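Local coordinates for protein putative oxidoreductase (Gluconobacter oxydans, PDB 3WJ7) that probably works as a nicotinamide-dependent reductase of the short-chain dehydrogenase/reductase (SDR) family, with aldehyde dehydrogenase activity as its tentative assignment, at residues 65-68 and 69-72; 165-168 and 169-173; 297-300 and 301-304. All blocks are in the same frame, centred on the assembly; numbering follows the deposited sequence.

Contact 1 of 3, residues 65-68 and 69-72; sequences LSDP and DTLA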
# COMPACT_ATOMS: atom_id res chain seq x y z
N LEU A 65 -2.11 1.58 -21.34
CA LEU A 65 -3.48 1.57 -20.85
C LEU A 65 -3.89 2.74 -19.94
O LEU A 65 -5.05 3.19 -19.95
CB LEU A 65 -3.73 0.24 -20.14
CG LEU A 65 -3.46 -1.01 -20.99
CD1 LEU A 65 -4.15 -2.22 -20.40
CD2 LEU A 65 -3.98 -0.79 -22.40
N SER A 66 -2.94 3.25 -19.16
CA SER A 66 -3.20 4.39 -18.29
C SER A 66 -3.43 5.74 -19.02
O SER A 66 -3.95 6.67 -18.41
CB SER A 66 -2.14 4.51 -17.19
OG SER A 66 -0.87 4.04 -17.61
N ASP A 67 -3.09 5.82 -20.31
CA ASP A 67 -3.32 7.03 -21.11
C ASP A 67 -4.11 6.80 -22.39
O ASP A 67 -3.55 6.38 -23.43
CB ASP A 67 -2.03 7.80 -21.40
CG ASP A 67 -0.83 6.90 -21.56
OD1 ASP A 67 0.05 7.24 -22.38
OD2 ASP A 67 -0.75 5.85 -20.87
N PRO A 68 -5.43 7.10 -22.32
CA PRO A 68 -6.49 6.91 -23.33
C PRO A 68 -6.22 7.52 -24.72
O PRO A 68 -6.94 7.22 -25.68
CB PRO A 68 -7.73 7.56 -22.69
CG PRO A 68 -7.47 7.54 -21.20
CD PRO A 68 -5.97 7.66 -21.05
N ASP A 69 -5.20 8.37 -24.84
CA ASP A 69 -4.88 9.00 -26.11
C ASP A 69 -4.16 8.05 -27.06
O ASP A 69 -4.40 8.08 -28.26
CB ASP A 69 -4.06 10.28 -25.89
CG ASP A 69 -2.83 10.06 -25.01
OD1 ASP A 69 -2.87 9.24 -24.06
OD2 ASP A 69 -1.80 10.73 -25.26
N THR A 70 -3.28 7.19 -26.53
CA THR A 70 -2.50 6.25 -27.35
C THR A 70 -3.31 5.02 -27.76
O THR A 70 -2.86 4.23 -28.59
CB THR A 70 -1.22 5.75 -26.65
OG1 THR A 70 -1.57 5.15 -25.39
CG2 THR A 70 -0.26 6.90 -26.43
N LEU A 71 -4.50 4.88 -27.19
CA LEU A 71 -5.36 3.73 -27.45
C LEU A 71 -6.22 3.90 -28.69
O LEU A 71 -6.43 2.92 -29.41
CB LEU A 71 -6.26 3.42 -26.25
CG LEU A 71 -5.55 3.21 -24.92
CD1 LEU A 71 -6.56 3.05 -23.83
CD2 LEU A 71 -4.62 2.02 -24.95
N ALA A 72 -6.75 5.10 -28.92
CA ALA A 72 -7.56 5.33 -30.13
C ALA A 72 -6.81 4.95 -31.44
O ALA A 72 -7.36 4.20 -32.27
CB ALA A 72 -8.09 6.76 -30.16
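Asp67 and Thr70 are tied together by two hydrogen bonds that converge on one backbone acceptor, the carbonyl O of Asp67. Thr70 N reaches Asp67 O at 3.2 Å, tilted 32° from the carbonyl plane, while Thr70 OG1 meets the same Asp67 O at 3.0 Å and comes in nearly in line with the C=O bond. The hydroxyl gets there because OG1 sits between the threonine's own backbone N and carbonyl carbon (chi1 57°). Thr70 OG1 also has a weak hydrogen bond with the backbone N of Asp64. The backbone bond closes a type I beta turn, with Pro68 and Asp69 at its two corners. In the Rossmann-type fold this turn belongs to the beta-alpha-beta crossover that leaves strand 59-62, runs through helix 71-75 and returns as strand 78-83.

The charged groups on this turn are all acidic. Asp67 OD1 and Asp69 OD1 come within 3.9 Å, their carboxylate planes 49° apart, and Asp64 lies close to Asp67 as well, so the local potential is probably negative.

The apolar contact pairs Leu65 with Leu71. Leu65 CD2 touches Leu71 CD2 at 3.8 Å, the two side chains crossing at about a right angle, and Leu71 CD1 lies 3.9 Å from Pro68 CA. Asn108 and Ala112 of helix 95-115 back Leu71, and Asn108 ND2 donates to Leu65 O.

Contact 2 of 3, residues 165-168 and 169-173; sequences VLRL and IREKN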
# COMPACT_ATOMS: atom_id res chain seq x y z
N VAL A 165 -15.74 -4.54 -15.77
CA VAL A 165 -16.22 -5.00 -17.04
C VAL A 165 -17.73 -5.29 -16.92
O VAL A 165 -18.51 -4.83 -17.77
CB VAL A 165 -15.40 -6.20 -17.54
CG1 VAL A 165 -16.02 -6.73 -18.83
CG2 VAL A 165 -13.95 -5.80 -17.78
N LEU A 166 -18.15 -6.02 -15.87
CA LEU A 166 -19.60 -6.30 -15.72
C LEU A 166 -20.45 -5.01 -15.62
O LEU A 166 -21.62 -5.01 -16.05
CB LEU A 166 -19.94 -7.27 -14.57
CG LEU A 166 -19.33 -8.66 -14.76
CD1 LEU A 166 -19.30 -9.44 -13.47
CD2 LEU A 166 -20.03 -9.45 -15.85
N ARG A 167 -19.88 -3.93 -15.08
CA ARG A 167 -20.62 -2.68 -14.93
C ARG A 167 -20.78 -2.09 -16.33
O ARG A 167 -21.89 -1.78 -16.76
CB ARG A 167 -19.91 -1.71 -13.94
CG ARG A 167 -20.74 -0.52 -13.41
CD ARG A 167 -19.93 0.70 -12.89
NE ARG A 167 -18.60 0.87 -13.49
CZ ARG A 167 -18.24 1.72 -14.47
NH1 ARG A 167 -19.11 2.57 -15.07
NH2 ARG A 167 -16.97 1.70 -14.87
N LEU A 168 -19.69 -2.04 -17.09
CA LEU A 168 -19.75 -1.55 -18.45
C LEU A 168 -20.58 -2.40 -19.38
O LEU A 168 -21.16 -1.89 -20.32
CB LEU A 168 -18.34 -1.35 -19.02
CG LEU A 168 -17.48 -0.31 -18.30
CD1 LEU A 168 -16.02 -0.45 -18.69
CD2 LEU A 168 -17.96 1.10 -18.61
N ILE A 169 -20.66 -3.70 -19.14
CA ILE A 169 -21.53 -4.53 -19.97
C ILE A 169 -23.00 -4.12 -19.74
O ILE A 169 -23.78 -4.02 -20.69
CB ILE A 169 -21.32 -6.03 -19.68
CG1 ILE A 169 -19.97 -6.50 -20.23
CG2 ILE A 169 -22.48 -6.88 -20.23
CD1 ILE A 169 -19.56 -7.88 -19.74
N ARG A 170 -23.37 -3.86 -18.48
CA ARG A 170 -24.75 -3.54 -18.14
C ARG A 170 -25.10 -2.06 -18.39
O ARG A 170 -26.12 -1.75 -18.98
CB ARG A 170 -25.05 -3.90 -16.69
CG ARG A 170 -25.43 -5.35 -16.49
CD ARG A 170 -26.68 -5.47 -15.61
NE ARG A 170 -26.82 -6.81 -15.02
CZ ARG A 170 -27.97 -7.43 -14.74
NH1 ARG A 170 -29.15 -6.85 -15.00
NH2 ARG A 170 -27.95 -8.64 -14.20
N GLU A 171 -24.25 -1.17 -17.96
CA GLU A 171 -24.60 0.23 -18.03
C GLU A 171 -24.41 0.85 -19.40
O GLU A 171 -25.02 1.86 -19.71
CB GLU A 171 -23.84 1.04 -16.97
CG GLU A 171 -24.30 0.79 -15.55
CD GLU A 171 -23.44 1.52 -14.52
OE1 GLU A 171 -22.34 2.04 -14.90
OE2 GLU A 171 -23.83 1.56 -13.34
N LYS A 172 -23.55 0.28 -20.22
CA LYS A 172 -23.15 0.96 -21.45
C LYS A 172 -23.12 -0.01 -22.61
O LYS A 172 -22.62 0.34 -23.68
CB LYS A 172 -21.80 1.68 -21.28
CG LYS A 172 -21.80 2.67 -20.13
CD LYS A 172 -20.66 3.66 -20.23
CE LYS A 172 -21.00 4.93 -19.47
NZ LYS A 172 -19.95 5.99 -19.63
N ASN A 173 -23.65 -1.21 -22.42
CA ASN A 173 -23.76 -2.18 -23.53
C ASN A 173 -22.44 -2.47 -24.27
O ASN A 173 -22.40 -2.64 -25.50
CB ASN A 173 -24.88 -1.76 -24.49
CG ASN A 173 -26.13 -1.33 -23.73
OD1 ASN A 173 -26.89 -2.17 -23.22
ND2 ASN A 173 -26.32 -0.02 -23.59
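Ile169, Arg170, Glu171 and Lys172 each send their backbone N-H four residues back, to the carbonyls of Val165, Leu166, Arg167 and Leu168, the regular alpha-helical pattern, and Asn173 is the first residue to leave helical phi/psi, with positive phi.

On the outer side Arg167 and Glu171 form an i to i+4 salt bridge, NH1 to OE1 at 3.3 Å. With chi1 at -165°, Arg167 CG stands opposite its backbone N and lies alongside the carboxylate, 3.4 Å from Glu171 OE1; the bend at chi3 (27°) then turns the guanidinium so that NH1 faces that same oxygen. The guanidinium and carboxylate planes are turned 69° apart, so this is a single contact rather than a paired, coplanar one. Arg167's stronger partner is Glu164, which takes NH2.

Toward strand 176-185, Val165 CG1 meets Ile169 CD1 at 3.8 Å. Toward helix 95-115, Leu168 CD2 lies 4.1 Å from CD in the aliphatic chain of Lys172.

Helix 153-172 packs on strand 176-185 and on helix 95-115: Val165, Leu166 and Ile169 rest on Ile178 and Ala176 of the strand, while Leu168 and Lys172 pack against Met110, Leu111 and Leu114 of the helix.

Contact 3 of 3, residues 297-300 and 301-304; sequences ETLA and MSKK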
# COMPACT_ATOMS: atom_id res chain seq x y z
N GLU A 297 -8.86 -15.01 10.45
CA GLU A 297 -9.90 -14.74 9.44
C GLU A 297 -9.31 -14.83 8.02
O GLU A 297 -9.98 -15.22 7.07
CB GLU A 297 -10.58 -13.35 9.69
CG GLU A 297 -11.92 -13.13 8.95
CD GLU A 297 -12.26 -11.66 8.61
OE1 GLU A 297 -11.72 -11.09 7.62
OE2 GLU A 297 -13.11 -11.07 9.33
N THR A 298 -8.04 -14.49 7.88
CA THR A 298 -7.37 -14.62 6.60
C THR A 298 -7.11 -16.08 6.22
O THR A 298 -7.48 -16.52 5.13
CB THR A 298 -6.09 -13.75 6.54
OG1 THR A 298 -6.48 -12.56 5.85
CG2 THR A 298 -4.95 -14.36 5.71
N LEU A 299 -6.52 -16.81 7.15
CA LEU A 299 -6.25 -18.20 6.97
C LEU A 299 -7.50 -19.03 6.61
O LEU A 299 -7.41 -19.96 5.81
CB LEU A 299 -5.58 -18.74 8.22
CG LEU A 299 -5.05 -20.16 8.14
CD1 LEU A 299 -3.93 -20.33 7.12
CD2 LEU A 299 -4.58 -20.58 9.51
N ALA A 300 -8.66 -18.67 7.16
CA ALA A 300 -9.86 -19.47 6.94
C ALA A 300 -10.38 -19.32 5.52
O ALA A 300 -11.07 -20.19 5.04
CB ALA A 300 -10.95 -19.15 7.96
N MET A 301 -10.04 -18.23 4.85
CA MET A 301 -10.40 -18.07 3.45
C MET A 301 -9.43 -18.80 2.54
O MET A 301 -9.83 -19.52 1.62
CB MET A 301 -10.37 -16.58 3.06
CG MET A 301 -11.25 -15.65 3.90
SD MET A 301 -13.01 -16.04 3.85
CE MET A 301 -13.26 -16.36 2.09
N SER A 302 -8.14 -18.60 2.79
CA SER A 302 -7.10 -19.18 1.96
C SER A 302 -7.00 -20.69 2.11
O SER A 302 -6.41 -21.36 1.28
CB SER A 302 -5.77 -18.51 2.28
OG SER A 302 -5.57 -18.51 3.68
N LYS A 303 -7.57 -21.21 3.19
CA LYS A 303 -7.74 -22.64 3.44
C LYS A 303 -8.58 -23.30 2.36
O LYS A 303 -8.43 -24.50 2.13
CB LYS A 303 -8.48 -22.90 4.77
CG LYS A 303 -7.66 -23.45 5.94
CD LYS A 303 -8.56 -23.62 7.18
CE LYS A 303 -7.77 -24.01 8.45
NZ LYS A 303 -7.55 -25.49 8.60
N LYS A 304 -9.50 -22.56 1.76
CA LYS A 304 -10.48 -23.16 0.84
C LYS A 304 -9.75 -23.63 -0.39
O LYS A 304 -8.78 -23.01 -0.81
CB LYS A 304 -11.58 -22.17 0.44
CG LYS A 304 -12.43 -21.60 1.58
CD LYS A 304 -13.49 -20.69 1.00
CE LYS A 304 -13.73 -19.44 1.82
NZ LYS A 304 -15.00 -19.55 2.59
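Ser302 folds its hydroxyl back over the preceding turn: with chi1 at 50°, OG stands between the residue's own backbone N and carbonyl carbon and comes within reach of the carbonyls of Thr298 and Leu299. Met301 takes a different turn: chi1 of -56° sets its CG anti to its carbonyl carbon and 3.4 Å from Glu297 O, and the later bends at chi2 and chi3 carry the sulfur and methyl away. Both belong to the short helix 296-302 near its C-terminal end, in the C-terminal part of the chain, which in extended SDR enzymes commonly contributes to the substrate side of the molecule.

Ser302 OG lies 3.1 Å from Thr298 O and 3.2 Å from Leu299 O. It has one proton to give, so which carbonyl receives it is not settled. Thr298 O is already well supplied by the backbone: Ser302 N reaches it at 3.2 Å almost in line with the carbonyl bond, and Met301 N at 3.1 Å from 57° out of the carbonyl plane, an i+4 and an i+3 bond sharing one acceptor.

Outside the segments Met301 lies against Gln149 and Ile151, and Lys304 against Ser134. Thr298, Leu299 and Ser302 pack on Phe288 of a second subunit, and Thr298 also on Trp91 of a third subunit, so one side of this helix lies at subunit interfaces within the assembly.

Lys303 continues the chain past the serine. Its N donates to Leu299 O at 2.9 Å, after which Lys304 N bonds to Met301 O. The Lys303 chain starts out alongside the Leu299 carbonyl, with CB 3.3 Å from Leu299 O.

How the contacts relate
Along the chain the order is contact 1, contact 2, contact 3, and no two of them touch. Contacts 1 and 2 both belong to the Rossmann-type part and share helix 95-115 as a neighbour: residues 65-72 lean on it through Leu71, residues 165-173 through Leu168. Their centres are about 20 Å apart and their nearest atoms about 11 Å. Contact 3 stands well away, its centre about 31 Å from that of contact 2 and about 38 Å from that of contact 1. Contact 1 lies in the connection from strand 59-62 to helix 71-75 and contact 2 near the end of helix 153-172, whereas residues 297-304 meet other subunits, so the three sample both the nucleotide-binding type of fold and the surfaces used in assembly.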